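Local structure of thiosulfate reductase (Thermus thermophilus, 2VPZ) at residues A[668-680]-A[712-724]. The protein probably works as a molybdenum and iron-sulfur oxidoreductase, binding a molybdopterin guanine dinucleotide cofactor and a 4Fe-4S cluster. Residues are numbered along the deposited sequence; the frame is centred on the assembly and turned at random.
Sequences MLVNQDGVKEGPV and RGASDNYLQTRYK. With MGD (2-amino-5,6-dimercapto-7-methyl-3,7,8a,9-tetrahydro-8-oxa-1,3,9,10-tetraaza-anthracen-4-one guanosine dinucleotide), chain H.
The carboxylate of E677 takes the backbone N-H of S715 on OE1; the bond, 2.6 Å from E677 OE1 to S715 N, is nearly straight. The donor arrives on the anti side, 32° out of the carboxylate plane. A bend at chi2 (-57°) turns the carboxylate to S715 N, and E677 OE2 comes within 3.4 Å of Y718 CB while forming a salt bridge with K702, which also makes a cation-pi contact with the Y718 ring. With an alanine here the S715 N-H would probably lose its acceptor and K702 a carboxylate partner, and the contact of CG with L719 would go. S715 OG in turn accepts from Y718 N, an ST motif. L719 thrusts its isobutyl group against the hairpin: CD1 lies 3.8 Å from L669 CB, the two side chains crossing at about a right angle, and L719 CD2 rests 3.5 Å from V675 O. Beside strand 676-683, A714 CB packs 3.5 Å from V680 CG2. At the hairpin turn D673 OD1 forms a salt bridge with R722 NH2 (2.8 Å), the hydrogen bond within it weak, and Q672 CG covers one guanidinium face. D716 OD2 accepts from MGD N18, so the loop packed on the hairpin also holds the pterin. Strands 666-671 and 676-683 belong to a mixed sheet, where strand 738-744 pairs with 666-671 and touches L669; strand 619-624 meets L719, and helix 449-457 meets Y718.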
ATOM      1  N   MET A 668      40.884  -2.127   5.507  1.00 35.50           N
ATOM      2  CA  MET A 668      41.733  -1.077   6.128  1.00 35.60           C
ATOM      3  C   MET A 668      41.649   0.106   5.146  1.00 35.79           C
ATOM      4  O   MET A 668      41.580  -0.102   3.927  1.00 35.06           O
ATOM      5  CB  MET A 668      43.235  -1.440   6.216  1.00 36.48           C
ATOM      6  CG  MET A 668      43.639  -2.633   7.056  1.00 37.43           C
ATOM      7  SD  MET A 668      43.286  -2.409   8.850  1.00 40.17           S
ATOM      8  CE  MET A 668      44.351  -0.993   9.278  1.00 38.47           C
ATOM      9  N   LEU A 669      41.639   1.327   5.678  1.00 35.77           N
ATOM     10  CA  LEU A 669      41.674   2.536   4.829  1.00 36.36           C
ATOM     11  C   LEU A 669      43.148   3.062   4.882  1.00 36.34           C
ATOM     12  O   LEU A 669      43.720   3.260   5.953  1.00 36.21           O
ATOM     13  CB  LEU A 669      40.698   3.642   5.347  1.00 34.94           C
ATOM     14  CG  LEU A 669      39.219   3.225   5.349  1.00 35.28           C
ATOM     15  CD1 LEU A 669      38.377   4.270   6.081  1.00 34.55           C
ATOM     16  CD2 LEU A 669      38.682   2.995   3.909  1.00 33.91           C
ATOM     17  N   VAL A 670      43.751   3.223   3.707  1.00 36.36           N
ATOM     18  CA  VAL A 670      45.126   3.719   3.633  1.00 38.39           C
ATOM     19  C   VAL A 670      45.101   5.078   2.875  1.00 39.57           C
ATOM     20  O   VAL A 670      44.495   5.175   1.800  1.00 40.13           O
ATOM     21  CB  VAL A 670      46.067   2.664   2.890  1.00 38.23           C
ATOM     22  CG1 VAL A 670      47.550   2.992   3.163  1.00 35.86           C
ATOM     23  CG2 VAL A 670      45.730   1.219   3.381  1.00 37.49           C
ATOM     24  N   ASN A 671      45.690   6.131   3.435  1.00 40.18           N
ATOM     25  CA  ASN A 671      45.661   7.423   2.741  1.00 43.33           C
ATOM     26  C   ASN A 671      46.860   7.631   1.792  1.00 44.16           C
ATOM     27  O   ASN A 671      47.761   6.792   1.744  1.00 44.88           O
ATOM     28  CB  ASN A 671      45.461   8.645   3.707  1.00 42.13           C
ATOM     29  CG  ASN A 671      46.668   8.925   4.622  1.00 40.89           C
ATOM     30  OD1 ASN A 671      46.622   9.864   5.444  1.00 41.80           O
ATOM     31  ND2 ASN A 671      47.730   8.144   4.486  1.00 39.25           N
ATOM     32  N   GLN A 672      46.840   8.716   1.024  1.00 44.55           N
ATOM     33  CA  GLN A 672      47.891   9.025   0.062  1.00 45.30           C
ATOM     34  C   GLN A 672      49.299   9.032   0.720  1.00 45.37           C
ATOM     35  O   GLN A 672      50.308   8.828   0.030  1.00 46.35           O
ATOM     36  CB  GLN A 672      47.578  10.357  -0.676  1.00 45.54           C
ATOM     37  CG  GLN A 672      47.739  11.664   0.149  1.00 46.29           C
ATOM     38  CD  GLN A 672      46.623  11.929   1.162  1.00 46.90           C
ATOM     39  OE1 GLN A 672      46.877  12.404   2.283  1.00 47.63           O
ATOM     40  NE2 GLN A 672      45.372  11.652   0.775  1.00 46.50           N
ATOM     41  N   ASP A 673      49.361   9.221   2.040  1.00 45.29           N
ATOM     42  CA  ASP A 673      50.636   9.216   2.781  1.00 45.37           C
ATOM     43  C   ASP A 673      50.969   7.898   3.542  1.00 45.10           C
ATOM     44  O   ASP A 673      51.818   7.909   4.434  1.00 45.01           O
ATOM     45  CB  ASP A 673      50.714  10.407   3.769  1.00 48.76           C
ATOM     46  CG  ASP A 673      50.620  11.776   3.075  1.00 50.98           C
ATOM     47  OD1 ASP A 673      51.295  11.968   2.040  1.00 51.86           O
ATOM     48  OD2 ASP A 673      49.877  12.649   3.566  1.00 52.32           O
ATOM     49  N   GLY A 674      50.305   6.794   3.202  1.00 44.21           N
ATOM     50  CA  GLY A 674      50.533   5.526   3.850  1.00 43.29           C
ATOM     51  C   GLY A 674      49.910   5.206   5.216  1.00 43.50           C
ATOM     52  O   GLY A 674      50.014   4.069   5.704  1.00 44.71           O
ATOM     53  N   VAL A 675      49.270   6.161   5.872  1.00 42.81           N
ATOM     54  CA  VAL A 675      48.647   5.888   7.169  1.00 41.46           C
ATOM     55  C   VAL A 675      47.413   4.957   6.978  1.00 42.17           C
ATOM     56  O   VAL A 675      46.560   5.189   6.095  1.00 41.60           O
ATOM     57  CB  VAL A 675      48.228   7.216   7.958  1.00 40.45           C
ATOM     58  CG1 VAL A 675      47.607   6.867   9.312  1.00 38.70           C
ATOM     59  CG2 VAL A 675      49.467   8.124   8.171  1.00 38.77           C
ATOM     60  N   LYS A 676      47.373   3.870   7.768  1.00 42.16           N
ATOM     61  CA  LYS A 676      46.314   2.836   7.797  1.00 42.21           C
ATOM     62  C   LYS A 676      45.365   3.070   8.976  1.00 42.31           C
ATOM     63  O   LYS A 676      45.835   3.381  10.073  1.00 41.11           O
ATOM     64  CB  LYS A 676      46.912   1.433   7.983  1.00 41.47           C
ATOM     65  CG  LYS A 676      47.293   0.668   6.753  1.00 43.67           C
ATOM     66  CD  LYS A 676      48.476  -0.253   7.059  1.00 46.04           C
ATOM     67  CE  LYS A 676      48.962  -1.011   5.830  1.00 47.65           C
ATOM     68  NZ  LYS A 676      48.136  -2.238   5.544  1.00 49.85           N
ATOM     69  N   GLU A 677      44.062   2.895   8.775  1.00 41.67           N
ATOM     70  CA  GLU A 677      43.125   3.048   9.884  1.00 42.70           C
ATOM     71  C   GLU A 677      42.283   1.765  10.185  1.00 43.26           C
ATOM     72  O   GLU A 677      41.488   1.318   9.341  1.00 42.64           O
ATOM     73  CB  GLU A 677      42.256   4.329   9.725  1.00 43.01           C
ATOM     74  CG  GLU A 677      42.725   5.479  10.653  1.00 42.10           C
ATOM     75  CD  GLU A 677      42.726   5.058  12.128  1.00 44.06           C
ATOM     76  OE1 GLU A 677      41.630   4.703  12.615  1.00 44.82           O
ATOM     77  OE2 GLU A 677      43.796   5.057  12.774  1.00 44.72           O
ATOM     78  N   GLY A 678      42.578   1.196  11.374  1.00 45.11           N
ATOM     79  CA  GLY A 678      41.977  -0.021  11.955  1.00 44.12           C
ATOM     80  C   GLY A 678      40.877  -0.626  11.116  1.00 43.07           C
ATOM     81  O   GLY A 678      40.202   0.198  10.471  1.00 43.46           O
ATOM     82  N   PRO A 679      40.568  -1.968  11.150  1.00 41.96           N
ATOM     83  CA  PRO A 679      39.479  -2.536  10.322  1.00 39.50           C
ATOM     84  C   PRO A 679      38.046  -1.973  10.465  1.00 37.86           C
ATOM     85  O   PRO A 679      37.540  -1.923  11.584  1.00 36.88           O
ATOM     86  CB  PRO A 679      39.570  -4.055  10.601  1.00 39.69           C
ATOM     87  CG  PRO A 679      40.053  -4.150  12.020  1.00 40.28           C
ATOM     88  CD  PRO A 679      40.843  -2.829  12.305  1.00 40.91           C
ATOM     89  N   VAL A 680      37.438  -1.562   9.342  1.00 37.22           N
ATOM     90  CA  VAL A 680      36.056  -0.988   9.235  1.00 37.59           C
ATOM     91  C   VAL A 680      35.137  -1.827   8.354  1.00 37.73           C
ATOM     92  O   VAL A 680      35.579  -2.396   7.349  1.00 38.31           O
ATOM     93  CB  VAL A 680      35.985   0.433   8.532  1.00 36.51           C
ATOM     94  CG1 VAL A 680      35.324   1.433   9.456  1.00 36.01           C
ATOM     95  CG2 VAL A 680      37.348   0.869   8.052  1.00 34.70           C
ATOM     96  N   ARG A 712      37.550   0.069  18.060  1.00 37.86           N
ATOM     97  CA  ARG A 712      36.365   0.002  17.185  1.00 36.77           C
ATOM     98  C   ARG A 712      36.241   1.063  16.053  1.00 36.27           C
ATOM     99  O   ARG A 712      36.393   2.262  16.305  1.00 37.36           O
ATOM    100  CB  ARG A 712      35.101  -0.003  18.117  1.00 36.56           C
ATOM    101  CG  ARG A 712      35.372  -0.768  19.457  1.00 38.31           C
ATOM    102  CD  ARG A 712      34.152  -1.004  20.408  1.00 37.77           C
ATOM    103  NE  ARG A 712      33.412  -2.234  20.112  1.00 40.25           N
ATOM    104  CZ  ARG A 712      33.351  -3.339  20.847  1.00 39.33           C
ATOM    105  NH1 ARG A 712      33.996  -3.440  21.994  1.00 38.09           N
ATOM    106  NH2 ARG A 712      32.628  -4.367  20.420  1.00 41.20           N
ATOM    107  N   GLY A 713      36.029   0.602  14.816  1.00 34.86           N
ATOM    108  CA  GLY A 713      35.925   1.463  13.645  1.00 33.64           C
ATOM    109  C   GLY A 713      37.223   2.105  13.157  1.00 33.89           C
ATOM    110  O   GLY A 713      38.292   1.803  13.679  1.00 34.90           O
ATOM    111  N   ALA A 714      37.137   2.989  12.165  1.00 32.82           N
ATOM    112  CA  ALA A 714      38.283   3.715  11.604  1.00 31.49           C
ATOM    113  C   ALA A 714      38.190   5.195  11.999  1.00 32.65           C
ATOM    114  O   ALA A 714      37.088   5.741  12.014  1.00 33.16           O
ATOM    115  CB  ALA A 714      38.282   3.605  10.074  1.00 30.87           C
ATOM    116  N   SER A 715      39.316   5.836  12.315  1.00 33.65           N
ATOM    117  CA  SER A 715      39.334   7.266  12.670  1.00 32.90           C
ATOM    118  C   SER A 715      39.519   8.146  11.405  1.00 32.57           C
ATOM    119  O   SER A 715      40.490   7.952  10.685  1.00 32.00           O
ATOM    120  CB  SER A 715      40.476   7.601  13.657  1.00 33.73           C
ATOM    121  OG  SER A 715      40.699   9.002  13.726  1.00 36.42           O
ATOM    122  N   ASP A 716      38.610   9.083  11.111  1.00 31.89           N
ATOM    123  CA  ASP A 716      38.786   9.952   9.933  1.00 33.10           C
ATOM    124  C   ASP A 716      40.003  10.905  10.114  1.00 34.38           C
ATOM    125  O   ASP A 716      40.805  11.102   9.174  1.00 33.96           O
ATOM    126  CB  ASP A 716      37.491  10.748   9.594  1.00 33.30           C
ATOM    127  CG  ASP A 716      37.149  11.873  10.598  1.00 31.68           C
ATOM    128  OD1 ASP A 716      37.042  11.606  11.810  1.00 31.87           O
ATOM    129  OD2 ASP A 716      36.967  13.022  10.147  1.00 33.75           O
ATOM    130  N   ASN A 717      40.148  11.445  11.330  1.00 34.79           N
ATOM    131  CA  ASN A 717      41.245  12.364  11.732  1.00 34.31           C
ATOM    132  C   ASN A 717      42.652  11.745  11.618  1.00 34.69           C
ATOM    133  O   ASN A 717      43.606  12.438  11.264  1.00 34.46           O
ATOM    134  CB  ASN A 717      41.069  12.863  13.171  1.00 32.07           C
ATOM    135  CG  ASN A 717      41.864  14.127  13.436  1.00 32.97           C
ATOM    136  OD1 ASN A 717      42.625  14.228  14.405  1.00 34.53           O
ATOM    137  ND2 ASN A 717      41.686  15.104  12.566  1.00 31.00           N
ATOM    138  N   TYR A 718      42.797  10.465  11.952  1.00 35.23           N
ATOM    139  CA  TYR A 718      44.105   9.829  11.799  1.00 34.81           C
ATOM    140  C   TYR A 718      44.439   9.667  10.306  1.00 35.53           C
ATOM    141  O   TYR A 718      45.591   9.431   9.946  1.00 36.10           O
ATOM    142  CB  TYR A 718      44.190   8.472  12.500  1.00 32.78           C
ATOM    143  CG  TYR A 718      44.671   8.553  13.936  1.00 30.85           C
ATOM    144  CD1 TYR A 718      43.802   8.925  14.945  1.00 29.51           C
ATOM    145  CD2 TYR A 718      45.999   8.262  14.281  1.00 30.27           C
ATOM    146  CE1 TYR A 718      44.224   9.006  16.268  1.00 29.54           C
ATOM    147  CE2 TYR A 718      46.440   8.343  15.614  1.00 28.21           C
ATOM    148  CZ  TYR A 718      45.538   8.715  16.606  1.00 29.70           C
ATOM    149  OH  TYR A 718      45.914   8.792  17.929  1.00 30.04           O
ATOM    150  N   LEU A 719      43.450   9.809   9.432  1.00 35.25           N
ATOM    151  CA  LEU A 719      43.700   9.683   7.992  1.00 35.30           C
ATOM    152  C   LEU A 719      43.868  11.043   7.346  1.00 35.45           C
ATOM    153  O   LEU A 719      44.311  11.143   6.205  1.00 35.88           O
ATOM    154  CB  LEU A 719      42.556   8.950   7.296  1.00 35.01           C
ATOM    155  CG  LEU A 719      42.488   7.446   7.494  1.00 36.70           C
ATOM    156  CD1 LEU A 719      41.069   6.916   7.280  1.00 36.30           C
ATOM    157  CD2 LEU A 719      43.463   6.788   6.527  1.00 37.49           C
ATOM    158  N   GLN A 720      43.465  12.083   8.074  1.00 36.64           N
ATOM    159  CA  GLN A 720      43.555  13.464   7.590  1.00 38.30           C
ATOM    160  C   GLN A 720      44.919  14.027   7.998  1.00 39.11           C
ATOM    161  O   GLN A 720      45.095  14.768   8.963  1.00 38.95           O
ATOM    162  CB  GLN A 720      42.358  14.290   8.111  1.00 37.33           C
ATOM    163  CG  GLN A 720      41.058  13.977   7.335  1.00 38.28           C
ATOM    164  CD  GLN A 720      39.779  13.941   8.187  1.00 39.97           C
ATOM    165  OE1 GLN A 720      39.832  13.887   9.420  1.00 40.14           O
ATOM    166  NE2 GLN A 720      38.614  13.941   7.514  1.00 39.78           N
ATOM    167  N   THR A 721      45.891  13.611   7.211  1.00 40.30           N
ATOM    168  CA  THR A 721      47.277  13.946   7.398  1.00 41.53           C
ATOM    169  C   THR A 721      47.633  15.376   6.932  1.00 41.57           C
ATOM    170  O   THR A 721      48.418  16.070   7.585  1.00 41.91           O
ATOM    171  CB  THR A 721      48.151  12.874   6.673  1.00 41.91           C
ATOM    172  OG1 THR A 721      48.584  11.892   7.593  1.00 43.56           O
ATOM    173  CG2 THR A 721      49.316  13.528   5.954  1.00 43.37           C
ATOM    174  N   ARG A 722      47.016  15.783   5.824  1.00 43.59           N
ATOM    175  CA  ARG A 722      47.192  17.110   5.191  1.00 45.28           C
ATOM    176  C   ARG A 722      45.886  17.947   5.237  1.00 44.88           C
ATOM    177  O   ARG A 722      44.827  17.403   5.515  1.00 44.98           O
ATOM    178  CB  ARG A 722      47.590  16.939   3.703  1.00 47.21           C
ATOM    179  CG  ARG A 722      48.724  15.929   3.385  1.00 50.85           C
ATOM    180  CD  ARG A 722      48.758  15.553   1.875  1.00 54.08           C
ATOM    181  NE  ARG A 722      49.891  14.739   1.413  1.00 57.39           N
ATOM    182  CZ  ARG A 722      50.131  14.397   0.143  1.00 58.32           C
ATOM    183  NH1 ARG A 722      49.309  14.795  -0.819  1.00 57.73           N
ATOM    184  NH2 ARG A 722      51.202  13.661  -0.177  1.00 58.27           N
ATOM    185  N   TYR A 723      45.982  19.258   4.993  1.00 43.64           N
ATOM    186  CA  TYR A 723      44.810  20.161   4.932  1.00 42.33           C
ATOM    187  C   TYR A 723      45.139  21.438   4.119  1.00 42.78           C
ATOM    188  O   TYR A 723      46.296  21.847   4.092  1.00 44.04           O
ATOM    189  CB  TYR A 723      44.329  20.565   6.335  1.00 41.22           C
ATOM    190  CG  TYR A 723      45.322  21.336   7.175  1.00 41.44           C
ATOM    191  CD1 TYR A 723      45.405  22.743   7.107  1.00 41.98           C
ATOM    192  CD2 TYR A 723      46.190  20.675   8.051  1.00 41.51           C
ATOM    193  CE1 TYR A 723      46.325  23.466   7.892  1.00 42.20           C
ATOM    194  CE2 TYR A 723      47.118  21.368   8.840  1.00 42.51           C
ATOM    195  CZ  TYR A 723      47.187  22.769   8.764  1.00 43.27           C
ATOM    196  OH  TYR A 723      48.095  23.469   9.547  1.00 43.71           O
ATOM    197  N   LYS A 724      44.164  22.030   3.417  1.00 43.04           N
ATOM    198  CA  LYS A 724      44.408  23.273   2.655  1.00 43.54           C
ATOM    199  C   LYS A 724      43.923  24.484   3.492  1.00 43.10           C
ATOM    200  O   LYS A 724      42.722  24.653   3.695  1.00 42.76           O
ATOM    201  CB  LYS A 724      43.727  23.276   1.262  1.00 46.57           C
ATOM    202  CG  LYS A 724      44.262  24.364   0.250  1.00 50.06           C
ATOM    203  CD  LYS A 724      44.103  23.977  -1.237  1.00 52.47           C
ATOM    204  CE  LYS A 724      45.375  23.320  -1.795  1.00 54.93           C
ATOM    205  NZ  LYS A 724      45.091  22.197  -2.767  1.00 57.70           N
TER
HETATM  206  PB  MGD H1765      34.941  15.762  21.256  1.00 36.68           P
HETATM  207  O1B MGD H1765      35.498  14.640  20.435  1.00 34.60           O
HETATM  208  O2B MGD H1765      33.581  15.622  21.868  1.00 34.50           O
HETATM  209  O3B MGD H1765      35.183  17.059  20.327  1.00 31.19           O
HETATM  210  O3A MGD H1765      35.675  19.059  18.896  1.00 28.85           O
HETATM  211  PA  MGD H1765      35.687  18.597  20.423  1.00 31.64           P
HETATM  212  O1A MGD H1765      34.645  19.229  21.331  1.00 29.82           O
HETATM  213  O2A MGD H1765      37.120  18.582  20.824  1.00 31.57           O
HETATM  214  O5' MGD H1765      35.896  16.047  22.466  1.00 35.59           O
HETATM  215  C5' MGD H1765      35.399  16.447  23.744  1.00 39.01           C
HETATM  216  C4' MGD H1765      36.522  16.173  24.744  1.00 40.29           C
HETATM  217  O4' MGD H1765      36.012  16.824  25.903  1.00 41.49           O
HETATM  218  C3' MGD H1765      36.720  14.730  25.125  1.00 41.88           C
HETATM  219  O3' MGD H1765      38.069  14.636  25.602  1.00 41.72           O
HETATM  220  C2' MGD H1765      35.702  14.562  26.265  1.00 42.66           C
HETATM  221  O2' MGD H1765      36.119  13.475  27.048  1.00 45.60           O
HETATM  222  C1' MGD H1765      35.792  15.896  27.010  1.00 43.21           C
HETATM  223  N9  MGD H1765      34.622  16.349  27.853  1.00 41.66           N
HETATM  224  C8  MGD H1765      33.330  16.129  27.604  1.00 42.13           C
HETATM  225  N7  MGD H1765      32.503  16.692  28.515  1.00 41.18           N
HETATM  226  C5  MGD H1765      33.278  17.366  29.393  1.00 41.56           C
HETATM  227  C6  MGD H1765      33.079  18.264  30.616  1.00 40.39           C
HETATM  228  O6  MGD H1765      31.924  18.507  31.114  1.00 37.09           O
HETATM  229  N1  MGD H1765      34.227  18.767  31.180  1.00 39.81           N
HETATM  230  C2  MGD H1765      35.491  18.517  30.718  1.00 40.45           C
HETATM  231  N2  MGD H1765      36.620  19.025  31.300  1.00 40.33           N
HETATM  232  N3  MGD H1765      35.676  17.754  29.632  1.00 41.69           N
HETATM  233  C4  MGD H1765      34.671  17.132  28.931  1.00 41.31           C
HETATM  234  C10 MGD H1765      34.483  19.616  18.261  1.00 30.87           C
HETATM  235  C11 MGD H1765      34.901  20.186  16.948  1.00 32.27           C
HETATM  236  O11 MGD H1765      35.758  19.208  16.356  1.00 34.53           O
HETATM  237  C12 MGD H1765      33.832  20.599  16.005  1.00 34.05           C
HETATM  238  S12 MGD H1765      32.523  21.590  16.494  1.00 31.04           S
HETATM  239  C13 MGD H1765      33.870  20.288  14.709  1.00 34.68           C
HETATM  240  S13 MGD H1765      32.714  20.650  13.570  1.00 32.93           S
HETATM  241  C14 MGD H1765      34.931  19.613  14.029  1.00 36.21           C
HETATM  242  N15 MGD H1765      34.432  18.288  13.562  1.00 39.49           N
HETATM  243  C16 MGD H1765      35.422  17.458  13.092  1.00 41.52           C
HETATM  244  C17 MGD H1765      35.279  16.391  12.099  1.00 40.56           C
HETATM  245  O17 MGD H1765      34.144  16.113  11.610  1.00 41.77           O
HETATM  246  N18 MGD H1765      36.378  15.737  11.719  1.00 41.55           N
HETATM  247  C19 MGD H1765      37.606  16.003  12.206  1.00 41.42           C
HETATM  248  N19 MGD H1765      38.703  15.269  11.848  1.00 40.69           N
HETATM  249  N20 MGD H1765      37.789  16.988  13.088  1.00 41.12           N
HETATM  250  C21 MGD H1765      36.790  17.713  13.581  1.00 40.59           C
HETATM  251  N22 MGD H1765      37.022  18.640  14.516  1.00 38.99           N
HETATM  252  C23 MGD H1765      36.065  19.573  15.007  1.00 35.78           C
HETATM  253  O   HOH W   1      36.596  -2.430  14.262  1.00 37.21           O